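Local coordinates for protein putative 6-pyruvoyl tetrahydrobiopterin synthase (Caenorhabditis elegans, PDB 2G64) that probably converts 7,8-dihydroneopterin triphosphate to 6-pyruvoyl tetrahydropterin with release of triphosphate, a zinc-dependent step of tetrahydrobiopterin biosynthesis, at residues Lys111-Met116 / Ser120-Val125; Met64-Asp67 / Lys73-Ser76; Lys124-Glu129 / Ile134-Gly139; Glu92-Thr97 / Ala105-Glu110; Tyr48-Lys53 / Leu77-Val82. The protein carries 1 engineered substitution. All blocks are in the same frame, centred on the assembly; numbering follows the deposited sequence.

Contact 1. Residues Lys111-Met116 / Ser120-Val125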
# COMPACT_ATOMS: atom_id res chain seq x y z
N LYS A 111 -3.13 -19.47 -20.20
CA LYS A 111 -4.10 -18.77 -21.05
C LYS A 111 -3.46 -17.53 -21.70
O LYS A 111 -3.66 -17.24 -22.89
CB LYS A 111 -5.35 -18.39 -20.26
CG LYS A 111 -6.38 -17.61 -21.06
CD LYS A 111 -7.17 -18.56 -21.97
CE LYS A 111 -7.98 -17.79 -23.00
NZ LYS A 111 -8.45 -18.69 -24.09
N LEU A 112 -2.67 -16.80 -20.92
CA LEU A 112 -1.99 -15.62 -21.47
C LEU A 112 -1.01 -16.07 -22.53
O LEU A 112 -0.99 -15.52 -23.63
CB LEU A 112 -1.25 -14.84 -20.40
CG LEU A 112 -0.49 -13.63 -20.93
CD1 LEU A 112 -1.43 -12.69 -21.70
CD2 LEU A 112 0.24 -12.89 -19.78
N LYS A 113 -0.21 -17.07 -22.21
CA LYS A 113 0.77 -17.56 -23.20
C LYS A 113 0.08 -17.90 -24.54
O LYS A 113 0.61 -17.60 -25.62
CB LYS A 113 1.55 -18.72 -22.62
CG LYS A 113 2.94 -18.90 -23.19
CD LYS A 113 3.75 -19.79 -22.26
CE LYS A 113 4.60 -20.78 -23.03
NZ LYS A 113 5.19 -21.82 -22.13
N SER A 114 -1.12 -18.46 -24.44
CA SER A 114 -1.94 -18.85 -25.58
C SER A 114 -2.44 -17.70 -26.46
O SER A 114 -2.79 -17.92 -27.61
CB SER A 114 -3.12 -19.72 -25.12
OG SER A 114 -4.26 -18.94 -24.84
N VAL A 115 -2.48 -16.48 -25.93
CA VAL A 115 -3.00 -15.35 -26.70
C VAL A 115 -1.94 -14.32 -27.06
O VAL A 115 -2.20 -13.36 -27.78
CB VAL A 115 -4.23 -14.65 -26.03
CG1 VAL A 115 -5.40 -15.62 -25.87
CG2 VAL A 115 -3.87 -13.97 -24.70
N MET A 116 -0.72 -14.53 -26.57
CA MET A 116 0.32 -13.50 -26.73
C MET A 116 0.88 -13.42 -28.14
O MET A 116 1.19 -14.45 -28.74
CB MET A 116 1.46 -13.72 -25.75
CG MET A 116 1.19 -13.14 -24.39
SD MET A 116 2.55 -13.50 -23.28
CE MET A 116 3.66 -12.12 -23.70
N SER A 120 7.33 -15.79 -26.13
CA SER A 120 8.68 -16.15 -25.68
C SER A 120 9.20 -15.27 -24.51
O SER A 120 9.96 -15.75 -23.68
CB SER A 120 9.68 -16.12 -26.86
OG SER A 120 9.94 -14.78 -27.25
N VAL A 121 8.76 -14.01 -24.45
CA VAL A 121 9.16 -13.14 -23.33
C VAL A 121 8.37 -13.31 -22.02
O VAL A 121 8.73 -12.70 -21.02
CB VAL A 121 9.20 -11.63 -23.71
CG1 VAL A 121 10.28 -11.36 -24.75
CG2 VAL A 121 7.84 -11.14 -24.15
N LEU A 122 7.32 -14.14 -22.02
CA LEU A 122 6.57 -14.34 -20.77
C LEU A 122 7.47 -15.03 -19.76
O LEU A 122 8.04 -16.10 -20.03
CB LEU A 122 5.28 -15.15 -20.98
CG LEU A 122 4.48 -15.48 -19.71
CD1 LEU A 122 4.04 -14.18 -18.98
CD2 LEU A 122 3.29 -16.37 -20.07
N TYR A 123 7.61 -14.43 -18.58
CA TYR A 123 8.58 -14.91 -17.64
C TYR A 123 7.93 -15.42 -16.34
O TYR A 123 8.28 -16.47 -15.83
CB TYR A 123 9.64 -13.82 -17.39
CG TYR A 123 10.62 -14.18 -16.32
CD1 TYR A 123 11.60 -15.14 -16.54
CD2 TYR A 123 10.55 -13.59 -15.06
CE1 TYR A 123 12.49 -15.48 -15.54
CE2 TYR A 123 11.42 -13.94 -14.06
CZ TYR A 123 12.39 -14.88 -14.30
OH TYR A 123 13.26 -15.22 -13.29
N LYS A 124 6.97 -14.67 -15.80
CA LYS A 124 6.38 -15.07 -14.53
C LYS A 124 4.98 -14.50 -14.37
O LYS A 124 4.71 -13.36 -14.78
CB LYS A 124 7.26 -14.63 -13.37
CG LYS A 124 6.72 -15.09 -12.01
CD LYS A 124 7.67 -14.76 -10.90
CE LYS A 124 7.27 -13.47 -10.22
NZ LYS A 124 8.24 -13.04 -9.14
N VAL A 125 4.09 -15.28 -13.77
CA VAL A 125 2.79 -14.76 -13.34
C VAL A 125 2.72 -14.80 -11.82
O VAL A 125 3.16 -15.77 -11.19
CB VAL A 125 1.63 -15.62 -13.96
CG1 VAL A 125 0.37 -15.56 -13.09
CG2 VAL A 125 1.32 -15.16 -15.38
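Leu-122 carries this contact, and Leu-112 and Lys-113 of helix 101-115 close on it together with Met-116 just after the helix. Its CD1 meets CD2 of Leu-112 at 4.1 Å. Its other methyl, CD2, lies 3.9 Å from CB of Lys-113 and also touches the next two carbons of that chain. Met-116 comes in at about a right angle, with SD 3.9 Å from CB of Leu-122. The Met-116 chain bends at its last torsion (chi3 85°), and CE then reaches CG2 of Val-121 at 4.3 Å. The leucine fork thus has one methyl on a leucine and the other on the aliphatic part of a lysine.

Further out, Phe-109 of the same helix packs on Leu-122. Trp-50 and Val-52 of strand 44-57 pack on Leu-112, Glu-74 of helix 68-80 on Leu-112 and Met-116, and Tyr-66 on Met-116 and Val-121. At the helix end, Ser-114 OG donates to Lys-111 O (2.7 Å). On the strand, Tyr-123 and Lys-124 both face Lys-53, which makes a classic beta bulge at the start of strand 122-128.

The contact joins helix 101-115 to the next strand through a short connection, so the helix lies against the sheet. All the interactions between the segments are apolar. The grip probably rests on apolar contact and shape, with the lysine at the partly exposed rim.

Contact 2. Residues Met64-Asp67 / Lys73-Ser76; sequences MVYD and KEMS
Tyr-66 brings its hydroxyl end against the carboxylate of Glu-74. OH donates to OE1 at 2.6 Å, a short bond that uses the syn lone pair of the acceptor. OE1 lies at the edge of the phenol ring, near its plane. The ring and carboxylate planes are 62° apart. The two side chains come from opposite directions. Glu-74 is extended beyond CG (chi2 152°), which carries its carboxylate from the helix to the phenol.

Both residues are buried. Ser-117 OG ties the pair together, since it hydrogen-bonds to Glu-74 OE2 and also to Tyr-66 OH. This network would probably keep the carboxylate in place beside the apolar side chains of Met-116 and Leu-112. Val-65 N bonds to Glu-102 of a second subunit, so the loop also reaches a subunit interface.

A buried tyrosine-carboxylate hydrogen bond thus ties the loop after strand 44-57 to helix 68-80, one of the helices packed on the sheet in the tunnelling fold (T-fold) of the PTPS family.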
# COMPACT_ATOMS: atom_id res chain seq x y z
N MET A 64 11.70 -0.55 -25.45
CA MET A 64 10.78 -1.40 -24.70
C MET A 64 11.14 -2.88 -24.79
O MET A 64 11.62 -3.36 -25.82
CB MET A 64 9.36 -1.20 -25.20
CG MET A 64 8.83 0.19 -24.93
SD MET A 64 7.16 0.42 -25.60
CE MET A 64 7.22 -0.55 -27.11
N VAL A 65 10.90 -3.59 -23.70
CA VAL A 65 10.95 -5.07 -23.69
C VAL A 65 9.76 -5.66 -24.48
O VAL A 65 9.86 -6.72 -25.14
CB VAL A 65 10.92 -5.60 -22.23
CG1 VAL A 65 10.62 -7.08 -22.20
CG2 VAL A 65 12.25 -5.30 -21.51
N TYR A 66 8.63 -4.96 -24.44
CA TYR A 66 7.40 -5.41 -25.08
C TYR A 66 6.50 -4.20 -25.20
O TYR A 66 6.56 -3.27 -24.40
CB TYR A 66 6.72 -6.49 -24.20
CG TYR A 66 5.68 -7.40 -24.85
CD1 TYR A 66 6.06 -8.56 -25.53
CD2 TYR A 66 4.32 -7.15 -24.72
CE1 TYR A 66 5.10 -9.43 -26.09
CE2 TYR A 66 3.34 -8.02 -25.27
CZ TYR A 66 3.74 -9.15 -25.96
OH TYR A 66 2.80 -10.01 -26.49
N ASP A 67 5.62 -4.23 -26.20
CA ASP A 67 4.65 -3.15 -26.38
C ASP A 67 3.54 -3.22 -25.32
O ASP A 67 2.75 -4.16 -25.31
CB ASP A 67 4.07 -3.26 -27.79
CG ASP A 67 2.98 -2.25 -28.06
OD1 ASP A 67 3.21 -1.05 -27.81
OD2 ASP A 67 1.90 -2.65 -28.53
N LYS A 73 -4.00 -5.48 -24.19
CA LYS A 73 -5.04 -6.17 -24.96
C LYS A 73 -5.05 -7.68 -24.70
O LYS A 73 -6.13 -8.28 -24.53
CB LYS A 73 -4.89 -5.89 -26.46
CG LYS A 73 -5.46 -4.55 -26.91
CD LYS A 73 -5.37 -4.38 -28.42
CE LYS A 73 -5.60 -5.70 -29.15
NZ LYS A 73 -5.76 -5.50 -30.62
N GLU A 74 -3.86 -8.28 -24.67
CA GLU A 74 -3.72 -9.71 -24.45
C GLU A 74 -4.15 -10.05 -23.03
O GLU A 74 -4.86 -11.02 -22.82
CB GLU A 74 -2.27 -10.14 -24.70
CG GLU A 74 -1.93 -10.12 -26.19
CD GLU A 74 -0.45 -9.89 -26.48
OE1 GLU A 74 0.38 -9.80 -25.55
OE2 GLU A 74 -0.11 -9.78 -27.67
N MET A 75 -3.71 -9.25 -22.05
CA MET A 75 -4.13 -9.48 -20.66
C MET A 75 -5.65 -9.32 -20.50
O MET A 75 -6.27 -10.07 -19.75
CB MET A 75 -3.38 -8.54 -19.71
CG MET A 75 -1.93 -8.96 -19.50
SD MET A 75 -1.01 -7.83 -18.43
CE MET A 75 -1.88 -7.98 -16.85
N SER A 76 -6.24 -8.35 -21.20
CA SER A 76 -7.70 -8.16 -21.18
C SER A 76 -8.44 -9.42 -21.62
O SER A 76 -9.45 -9.80 -21.03
CB SER A 76 -8.11 -6.97 -22.07
OG SER A 76 -9.44 -6.56 -21.76

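Contact 3. Residues Lys124-Glu129 / Ile134-Gly139; sequences KVTIEE and IFTYKG
Ile-134 stands beside Glu-128 in a non-hydrogen-bonded pair. In one of its two conformers, its CG1 is 3.9 Å from CG of the glutamate and its CG2 touches CG2 of Thr-126. Phe-135 follows on the opposite face, in a hydrogen-bonded pair with Ile-127. Phe-135 N donates to Ile-127 O and Ile-127 N donates to Phe-135 O, both at 2.8 Å. The Phe-135 ring has Ile-127 O at its edge, in plane, while CE2 lies 4.0 Å from Glu-129 OE2. That carboxylate oxygen is bonded to Ser-101 OG.

Thr-136 returns to the face of Ile-134. Its CG2 touches Thr-126 OG1 at 3.6 Å. Its OG1 sits between the backbone N and the carbonyl carbon (chi1 81°), bonds to Thr-8 of a third subunit, and shares a water with Lys-124 NZ. Tyr-137 pairs with Val-125 through two backbone bonds, the straighter being Val-125 N to Tyr-137 O (2.9 Å, 171° at the hydrogen). Lys-138 lays its CG against CG of Lys-124 at 3.9 Å and sends NZ to Tyr-123 OH. Gly-139 N lies over the centre of one face of the Tyr-137 ring.

Residues 134-137 also pair with an antiparallel strand of the third subunit, so the sheet continues across the interface. Glu-129, at one end, is by similarity part of the catalytic charge relay system. The contact is an antiparallel beta hairpin at the edge of this chain's T-fold sheet.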
# COMPACT_ATOMS: atom_id res chain seq x y z
N LYS A 124 6.97 -14.67 -15.80
CA LYS A 124 6.38 -15.07 -14.53
C LYS A 124 4.98 -14.50 -14.37
O LYS A 124 4.71 -13.36 -14.78
CB LYS A 124 7.26 -14.63 -13.37
CG LYS A 124 6.72 -15.09 -12.01
CD LYS A 124 7.67 -14.76 -10.90
CE LYS A 124 7.27 -13.47 -10.22
NZ LYS A 124 8.24 -13.04 -9.14
N VAL A 125 4.09 -15.28 -13.77
CA VAL A 125 2.79 -14.76 -13.34
C VAL A 125 2.72 -14.80 -11.82
O VAL A 125 3.16 -15.77 -11.19
CB VAL A 125 1.63 -15.62 -13.96
CG1 VAL A 125 0.37 -15.56 -13.09
CG2 VAL A 125 1.32 -15.16 -15.38
N THR A 126 2.15 -13.76 -11.24
CA THR A 126 1.87 -13.70 -9.82
C THR A 126 0.35 -13.59 -9.63
O THR A 126 -0.30 -12.82 -10.33
CB THR A 126 2.55 -12.46 -9.18
OG1 THR A 126 3.96 -12.55 -9.38
CG2 THR A 126 2.27 -12.39 -7.66
N ILE A 127 -0.19 -14.34 -8.67
CA ILE A 127 -1.56 -14.13 -8.23
C ILE A 127 -1.52 -13.82 -6.74
O ILE A 127 -0.95 -14.59 -5.97
CB ILE A 127 -2.42 -15.41 -8.46
CG1 ILE A 127 -2.71 -15.59 -9.97
CG2 ILE A 127 -3.73 -15.34 -7.64
CD1 ILE A 127 -3.59 -14.49 -10.59
N GLU A 128 -2.10 -12.70 -6.33
CA GLU A 128 -2.29 -12.44 -4.90
C GLU A 128 -3.77 -12.68 -4.61
O GLU A 128 -4.63 -11.93 -5.04
CB GLU A 128 -1.87 -11.02 -4.53
CG GLU A 128 -0.47 -10.62 -5.02
CD GLU A 128 0.04 -9.29 -4.50
OE1 GLU A 128 -0.78 -8.48 -4.01
OE2 GLU A 128 1.27 -9.05 -4.59
N GLU A 129 -4.03 -13.77 -3.91
CA GLU A 129 -5.38 -14.14 -3.53
C GLU A 129 -5.94 -13.15 -2.51
O GLU A 129 -7.11 -12.76 -2.58
CB GLU A 129 -5.30 -15.53 -2.96
CG GLU A 129 -6.49 -16.06 -2.28
CD GLU A 129 -6.11 -17.32 -1.53
OE1 GLU A 129 -5.94 -17.25 -0.30
OE2 GLU A 129 -5.89 -18.35 -2.20
N ILE A 134 0.35 -14.97 -1.53
CA ILE A 134 0.89 -14.62 -2.84
C ILE A 134 1.46 -15.87 -3.52
O ILE A 134 2.24 -16.60 -2.91
CB ILE A 134 2.02 -13.57 -2.69
CG1 ILE A 134 1.48 -12.29 -2.04
CG2 ILE A 134 2.65 -13.25 -4.05
CD1 ILE A 134 1.72 -12.19 -0.54
N PHE A 135 1.11 -16.08 -4.80
CA PHE A 135 1.56 -17.26 -5.56
C PHE A 135 2.23 -16.88 -6.88
O PHE A 135 1.78 -15.93 -7.55
CB PHE A 135 0.37 -18.17 -5.84
CG PHE A 135 -0.38 -18.53 -4.59
CD1 PHE A 135 -0.14 -19.74 -3.96
CD2 PHE A 135 -1.26 -17.62 -4.01
CE1 PHE A 135 -0.78 -20.06 -2.76
CE2 PHE A 135 -1.91 -17.94 -2.80
CZ PHE A 135 -1.67 -19.17 -2.19
N THR A 136 3.27 -17.62 -7.26
CA THR A 136 3.92 -17.33 -8.54
C THR A 136 4.19 -18.60 -9.30
O THR A 136 4.32 -19.69 -8.72
CB THR A 136 5.21 -16.51 -8.40
OG1 THR A 136 6.31 -17.36 -8.05
CG2 THR A 136 5.05 -15.34 -7.37
N TYR A 137 4.29 -18.44 -10.61
CA TYR A 137 4.47 -19.59 -11.50
C TYR A 137 5.28 -19.10 -12.69
O TYR A 137 5.03 -18.01 -13.21
CB TYR A 137 3.12 -20.12 -11.96
CG TYR A 137 3.23 -21.30 -12.89
CD1 TYR A 137 3.90 -22.46 -12.51
CD2 TYR A 137 2.67 -21.25 -14.17
CE1 TYR A 137 4.00 -23.55 -13.39
CE2 TYR A 137 2.76 -22.32 -15.04
CZ TYR A 137 3.42 -23.47 -14.63
OH TYR A 137 3.49 -24.53 -15.49
N LYS A 138 6.27 -19.90 -13.08
CA LYS A 138 7.15 -19.57 -14.21
C LYS A 138 7.07 -20.54 -15.39
O LYS A 138 7.88 -20.47 -16.32
CB LYS A 138 8.61 -19.44 -13.77
CG LYS A 138 8.90 -18.24 -12.88
CD LYS A 138 10.33 -18.37 -12.34
CE LYS A 138 10.82 -17.09 -11.72
NZ LYS A 138 12.32 -17.11 -11.59
N GLY A 139 6.09 -21.42 -15.35
CA GLY A 139 5.84 -22.32 -16.48
C GLY A 139 6.66 -23.59 -16.35
O GLY A 139 7.29 -23.83 -15.32
O HOH W 1 8.76 -15.81 -7.51

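Contact 4. Residues Glu92-Thr97 / Ala105-Glu110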
# COMPACT_ATOMS: atom_id res chain seq x y z
N GLU A 92 -14.38 -23.25 -17.77
CA GLU A 92 -14.36 -24.67 -18.05
C GLU A 92 -13.19 -25.35 -17.37
O GLU A 92 -13.33 -26.45 -16.80
CB GLU A 92 -14.35 -24.93 -19.56
CG GLU A 92 -14.60 -26.37 -19.90
CD GLU A 92 -16.04 -26.82 -19.62
OE1 GLU A 92 -16.94 -25.96 -19.43
OE2 GLU A 92 -16.27 -28.05 -19.59
N PHE A 93 -12.04 -24.68 -17.39
CA PHE A 93 -10.81 -25.23 -16.84
C PHE A 93 -10.98 -25.74 -15.39
O PHE A 93 -10.43 -26.78 -14.99
CB PHE A 93 -9.69 -24.18 -16.89
CG PHE A 93 -8.41 -24.66 -16.27
CD1 PHE A 93 -7.52 -25.46 -16.97
CD2 PHE A 93 -8.09 -24.30 -14.96
CE1 PHE A 93 -6.32 -25.89 -16.38
CE2 PHE A 93 -6.93 -24.73 -14.35
CZ PHE A 93 -6.02 -25.53 -15.07
N PHE A 94 -11.72 -24.97 -14.59
CA PHE A 94 -11.84 -25.28 -13.17
C PHE A 94 -12.87 -26.34 -12.84
O PHE A 94 -12.99 -26.79 -11.69
CB PHE A 94 -12.04 -23.99 -12.35
CG PHE A 94 -10.85 -23.07 -12.41
CD1 PHE A 94 -9.66 -23.40 -11.73
CD2 PHE A 94 -10.89 -21.91 -13.18
CE1 PHE A 94 -8.53 -22.57 -11.81
CE2 PHE A 94 -9.77 -21.09 -13.26
CZ PHE A 94 -8.59 -21.42 -12.57
N LYS A 95 -13.61 -26.80 -13.84
CA LYS A 95 -14.45 -27.99 -13.63
C LYS A 95 -13.64 -29.25 -13.28
O LYS A 95 -14.15 -30.17 -12.63
CB LYS A 95 -15.33 -28.25 -14.87
CG LYS A 95 -16.37 -27.15 -15.10
CD LYS A 95 -17.37 -27.55 -16.17
CE LYS A 95 -18.55 -26.58 -16.23
NZ LYS A 95 -18.13 -25.18 -16.52
N THR A 96 -12.38 -29.29 -13.71
CA THR A 96 -11.57 -30.50 -13.58
C THR A 96 -10.22 -30.28 -12.90
O THR A 96 -9.45 -31.24 -12.71
CB THR A 96 -11.36 -31.18 -14.97
OG1 THR A 96 -10.85 -30.20 -15.89
CG2 THR A 96 -12.71 -31.72 -15.51
N THR A 97 -9.94 -29.04 -12.50
CA THR A 97 -8.74 -28.75 -11.73
C THR A 97 -9.19 -27.79 -10.62
O THR A 97 -9.90 -26.81 -10.91
CB THR A 97 -7.65 -28.08 -12.61
OG1 THR A 97 -7.22 -28.99 -13.65
CG2 THR A 97 -6.44 -27.63 -11.76
N ALA A 105 -2.85 -19.45 -10.80
CA ALA A 105 -1.63 -18.86 -11.37
C ALA A 105 -1.24 -19.61 -12.64
O ALA A 105 -0.86 -19.01 -13.66
CB ALA A 105 -0.52 -18.92 -10.34
N ILE A 106 -1.35 -20.93 -12.59
CA ILE A 106 -1.01 -21.77 -13.74
C ILE A 106 -1.98 -21.49 -14.90
O ILE A 106 -1.56 -21.27 -16.05
CB ILE A 106 -0.99 -23.30 -13.38
CG1 ILE A 106 0.15 -23.61 -12.39
CG2 ILE A 106 -0.81 -24.16 -14.65
CD1 ILE A 106 0.04 -24.99 -11.74
N TYR A 107 -3.27 -21.49 -14.60
CA TYR A 107 -4.30 -21.16 -15.58
C TYR A 107 -4.02 -19.83 -16.29
O TYR A 107 -4.04 -19.77 -17.51
CB TYR A 107 -5.71 -21.16 -14.93
CG TYR A 107 -6.73 -20.57 -15.86
CD1 TYR A 107 -7.27 -21.32 -16.91
CD2 TYR A 107 -7.14 -19.24 -15.72
CE1 TYR A 107 -8.19 -20.75 -17.78
CE2 TYR A 107 -8.05 -18.68 -16.57
CZ TYR A 107 -8.57 -19.43 -17.61
OH TYR A 107 -9.49 -18.86 -18.46
N MET A 108 -3.75 -18.77 -15.53
CA MET A 108 -3.59 -17.45 -16.11
C MET A 108 -2.31 -17.38 -16.96
O MET A 108 -2.31 -16.79 -18.04
CB MET A 108 -3.56 -16.37 -15.03
CG MET A 108 -4.84 -16.33 -14.19
SD MET A 108 -6.30 -15.72 -15.07
CE MET A 108 -5.94 -13.95 -15.15
N PHE A 109 -1.24 -17.96 -16.45
CA PHE A 109 0.02 -18.08 -17.21
C PHE A 109 -0.24 -18.77 -18.55
O PHE A 109 0.14 -18.27 -19.61
CB PHE A 109 1.02 -18.88 -16.39
CG PHE A 109 2.40 -18.96 -16.97
CD1 PHE A 109 3.39 -18.08 -16.57
CD2 PHE A 109 2.71 -19.93 -17.93
CE1 PHE A 109 4.69 -18.16 -17.10
CE2 PHE A 109 4.00 -20.03 -18.46
CZ PHE A 109 4.99 -19.13 -18.04
N GLU A 110 -0.88 -19.93 -18.51
CA GLU A 110 -1.06 -20.70 -19.74
C GLU A 110 -2.04 -20.04 -20.72
O GLU A 110 -1.80 -20.03 -21.94
CB GLU A 110 -1.47 -22.15 -19.43
CG GLU A 110 -0.36 -22.98 -18.78
CD GLU A 110 0.89 -23.12 -19.67
OE1 GLU A 110 0.77 -23.02 -20.91
OE2 GLU A 110 2.00 -23.33 -19.13
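Two consecutive phenylalanines, Phe-93 and Phe-94, both press on the single ring of Tyr-107. The three form an aromatic cluster between helix 101-115 and the loop that leads into it, beside the sheet of the tunnelling fold (T-fold). The Phe-93 and Tyr-107 planes are 38° apart, and those of Phe-94 and Tyr-107 are 56° apart, with centroids 5.2 Å apart in each case. Tyr-107 CD1 lies over one face of Phe-93. Phe-94 CE2 sits above a face of Tyr-107, offset toward the rim. Both phenylalanine rings lie on the same side of the Tyr-107 plane, Phe-94 over the ring and Phe-93 lower, past CD1.

The phenylalanines also meet each other: Phe-93 CD2 is above the centre of the Phe-94 ring.

Val-82 and Val-91 also pack on Tyr-107, and its OH bonds to Thr-81 OG1. The Phe-94 side chain is about 7 Å from that of His-19, a zinc ligand. At the base of the tyrosine, its CB touches Phe-94 CZ at 3.7 Å.

Contact 5. Residues Tyr48-Lys53 / Leu77-Val82; sequences YVWKVK and LVLDTV
Trp-50 points its indole from the strand at helix 68-80, and the six-membered part of the ring does the touching. Val-78 crosses it at about a right angle. CH2 of the indole lies 3.6 Å from Val-78 CB and 3.7 Å from CG1. Leu-79 crosses more slantwise and meets CE3 and CZ3 with its CG and CD2, the latter 3.7 Å from Trp-50 CE3. CG of Trp-50 is anti to the backbone N (chi1 -173°), which sends the indole off the strand toward the helix.

Here helix 68-80 packs on strand 44-57, an inner strand of the sheet, between 6-19 and 122-128. Such a layer of helices on one side of an antiparallel sheet belongs to the tunnelling fold (T-fold) of the PTPS family. Met-108 of helix 101-115 packs on both Trp-50 and Val-78, so the indole packs against both helices. Val-52 CG2 sits above one face of the indole, offset toward the rim. At the helix end, Val-78 O accepts from both Thr-81 N (3.0 Å) and Thr-81 OG1 (2.7 Å).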
# COMPACT_ATOMS: atom_id res chain seq x y z
N TYR A 48 -8.53 -10.75 -6.91
CA TYR A 48 -7.24 -11.36 -7.17
C TYR A 48 -6.38 -10.29 -7.84
O TYR A 48 -6.82 -9.66 -8.80
CB TYR A 48 -7.44 -12.53 -8.14
CG TYR A 48 -8.08 -13.77 -7.58
CD1 TYR A 48 -7.31 -14.77 -6.99
CD2 TYR A 48 -9.47 -13.97 -7.67
CE1 TYR A 48 -7.89 -15.95 -6.49
CE2 TYR A 48 -10.05 -15.14 -7.19
CZ TYR A 48 -9.27 -16.11 -6.59
OH TYR A 48 -9.86 -17.25 -6.12
N VAL A 49 -5.16 -10.09 -7.35
CA VAL A 49 -4.22 -9.25 -8.09
C VAL A 49 -3.43 -10.15 -9.05
O VAL A 49 -2.89 -11.19 -8.65
CB VAL A 49 -3.24 -8.52 -7.14
CG1 VAL A 49 -2.26 -7.69 -7.93
CG2 VAL A 49 -4.02 -7.60 -6.16
N TRP A 50 -3.35 -9.76 -10.31
CA TRP A 50 -2.60 -10.53 -11.30
C TRP A 50 -1.39 -9.72 -11.77
O TRP A 50 -1.56 -8.62 -12.28
CB TRP A 50 -3.50 -10.78 -12.52
CG TRP A 50 -2.90 -11.70 -13.55
CD1 TRP A 50 -2.00 -12.71 -13.33
CD2 TRP A 50 -3.20 -11.72 -14.95
NE1 TRP A 50 -1.72 -13.37 -14.54
CE2 TRP A 50 -2.45 -12.78 -15.54
CE3 TRP A 50 -4.05 -10.96 -15.77
CZ2 TRP A 50 -2.51 -13.09 -16.92
CZ3 TRP A 50 -4.09 -11.25 -17.17
CH2 TRP A 50 -3.34 -12.32 -17.71
N LYS A 51 -0.18 -10.22 -11.59
CA LYS A 51 0.96 -9.48 -12.16
C LYS A 51 1.60 -10.33 -13.25
O LYS A 51 1.85 -11.50 -13.04
CB LYS A 51 2.00 -9.14 -11.10
CG LYS A 51 1.42 -8.56 -9.80
CD LYS A 51 2.55 -8.14 -8.88
CE LYS A 51 2.00 -7.49 -7.61
NZ LYS A 51 3.13 -7.15 -6.66
N VAL A 52 1.88 -9.71 -14.38
CA VAL A 52 2.42 -10.41 -15.55
C VAL A 52 3.80 -9.83 -15.79
O VAL A 52 3.94 -8.64 -16.08
CB VAL A 52 1.54 -10.17 -16.79
CG1 VAL A 52 2.26 -10.65 -18.08
CG2 VAL A 52 0.21 -10.87 -16.58
N LYS A 53 4.82 -10.69 -15.66
CA LYS A 53 6.20 -10.25 -15.76
C LYS A 53 6.87 -10.84 -17.01
O LYS A 53 6.81 -12.04 -17.25
CB LYS A 53 6.98 -10.66 -14.49
CG LYS A 53 8.41 -10.09 -14.38
CD LYS A 53 8.97 -10.46 -13.00
CE LYS A 53 10.35 -9.87 -12.78
NZ LYS A 53 10.73 -9.87 -11.33
N LEU A 77 -7.93 -10.06 -22.66
CA LEU A 77 -8.53 -11.29 -23.19
C LEU A 77 -8.58 -12.38 -22.13
O LEU A 77 -9.59 -13.08 -21.97
CB LEU A 77 -7.75 -11.77 -24.40
CG LEU A 77 -8.00 -11.03 -25.70
CD1 LEU A 77 -7.12 -11.64 -26.77
CD2 LEU A 77 -9.50 -11.12 -26.10
N VAL A 78 -7.49 -12.50 -21.37
CA VAL A 78 -7.45 -13.47 -20.28
C VAL A 78 -8.40 -13.05 -19.14
O VAL A 78 -9.14 -13.88 -18.60
CB VAL A 78 -6.00 -13.65 -19.74
CG1 VAL A 78 -5.94 -14.72 -18.67
CG2 VAL A 78 -5.01 -13.96 -20.89
N LEU A 79 -8.35 -11.77 -18.77
CA LEU A 79 -9.15 -11.27 -17.65
C LEU A 79 -10.65 -11.41 -17.93
O LEU A 79 -11.44 -11.62 -17.02
CB LEU A 79 -8.78 -9.81 -17.35
CG LEU A 79 -7.45 -9.64 -16.61
CD1 LEU A 79 -7.01 -8.17 -16.73
CD2 LEU A 79 -7.58 -10.06 -15.15
N ASP A 80 -11.03 -11.33 -19.20
CA ASP A 80 -12.44 -11.46 -19.59
C ASP A 80 -13.00 -12.82 -19.18
O ASP A 80 -14.19 -12.96 -18.90
CB ASP A 80 -12.57 -11.34 -21.11
CG ASP A 80 -12.57 -9.90 -21.60
OD1 ASP A 80 -12.64 -8.96 -20.78
OD2 ASP A 80 -12.48 -9.72 -22.83
N THR A 81 -12.13 -13.83 -19.18
CA THR A 81 -12.53 -15.19 -18.81
C THR A 81 -12.85 -15.39 -17.31
O THR A 81 -13.53 -16.36 -16.95
CB THR A 81 -11.48 -16.25 -19.23
OG1 THR A 81 -10.33 -16.24 -18.36
CG2 THR A 81 -11.06 -16.08 -20.70
N VAL A 82 -12.33 -14.51 -16.47
CA VAL A 82 -12.42 -14.70 -15.01
C VAL A 82 -13.04 -13.52 -14.25
O VAL A 82 -13.56 -13.68 -13.14
CB VAL A 82 -11.03 -15.05 -14.40
CG1 VAL A 82 -10.54 -16.39 -14.92
CG2 VAL A 82 -9.99 -13.95 -14.75

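From the N terminus, contact 5 opens first, on strand 44-57, and closes a loop of 23 residues at the end of helix 68-80. Contact 2 is nested inside that loop and uses the same helix. The other three follow in series. Contact 4 closes the short loop into helix 101-115. Contact 1 spans the turn from that helix into strand 122-128. Contact 3 begins on that strand, sharing Lys-124 and Val-125 with contact 1, and closes the final hairpin. None cross. Contacts 1, 3 and 5 meet on the sheet, while Met-108 and Thr-81 link contacts 4 and 5. Met-116 and Val-121 bring contact 1 against Tyr-66 of contact 2.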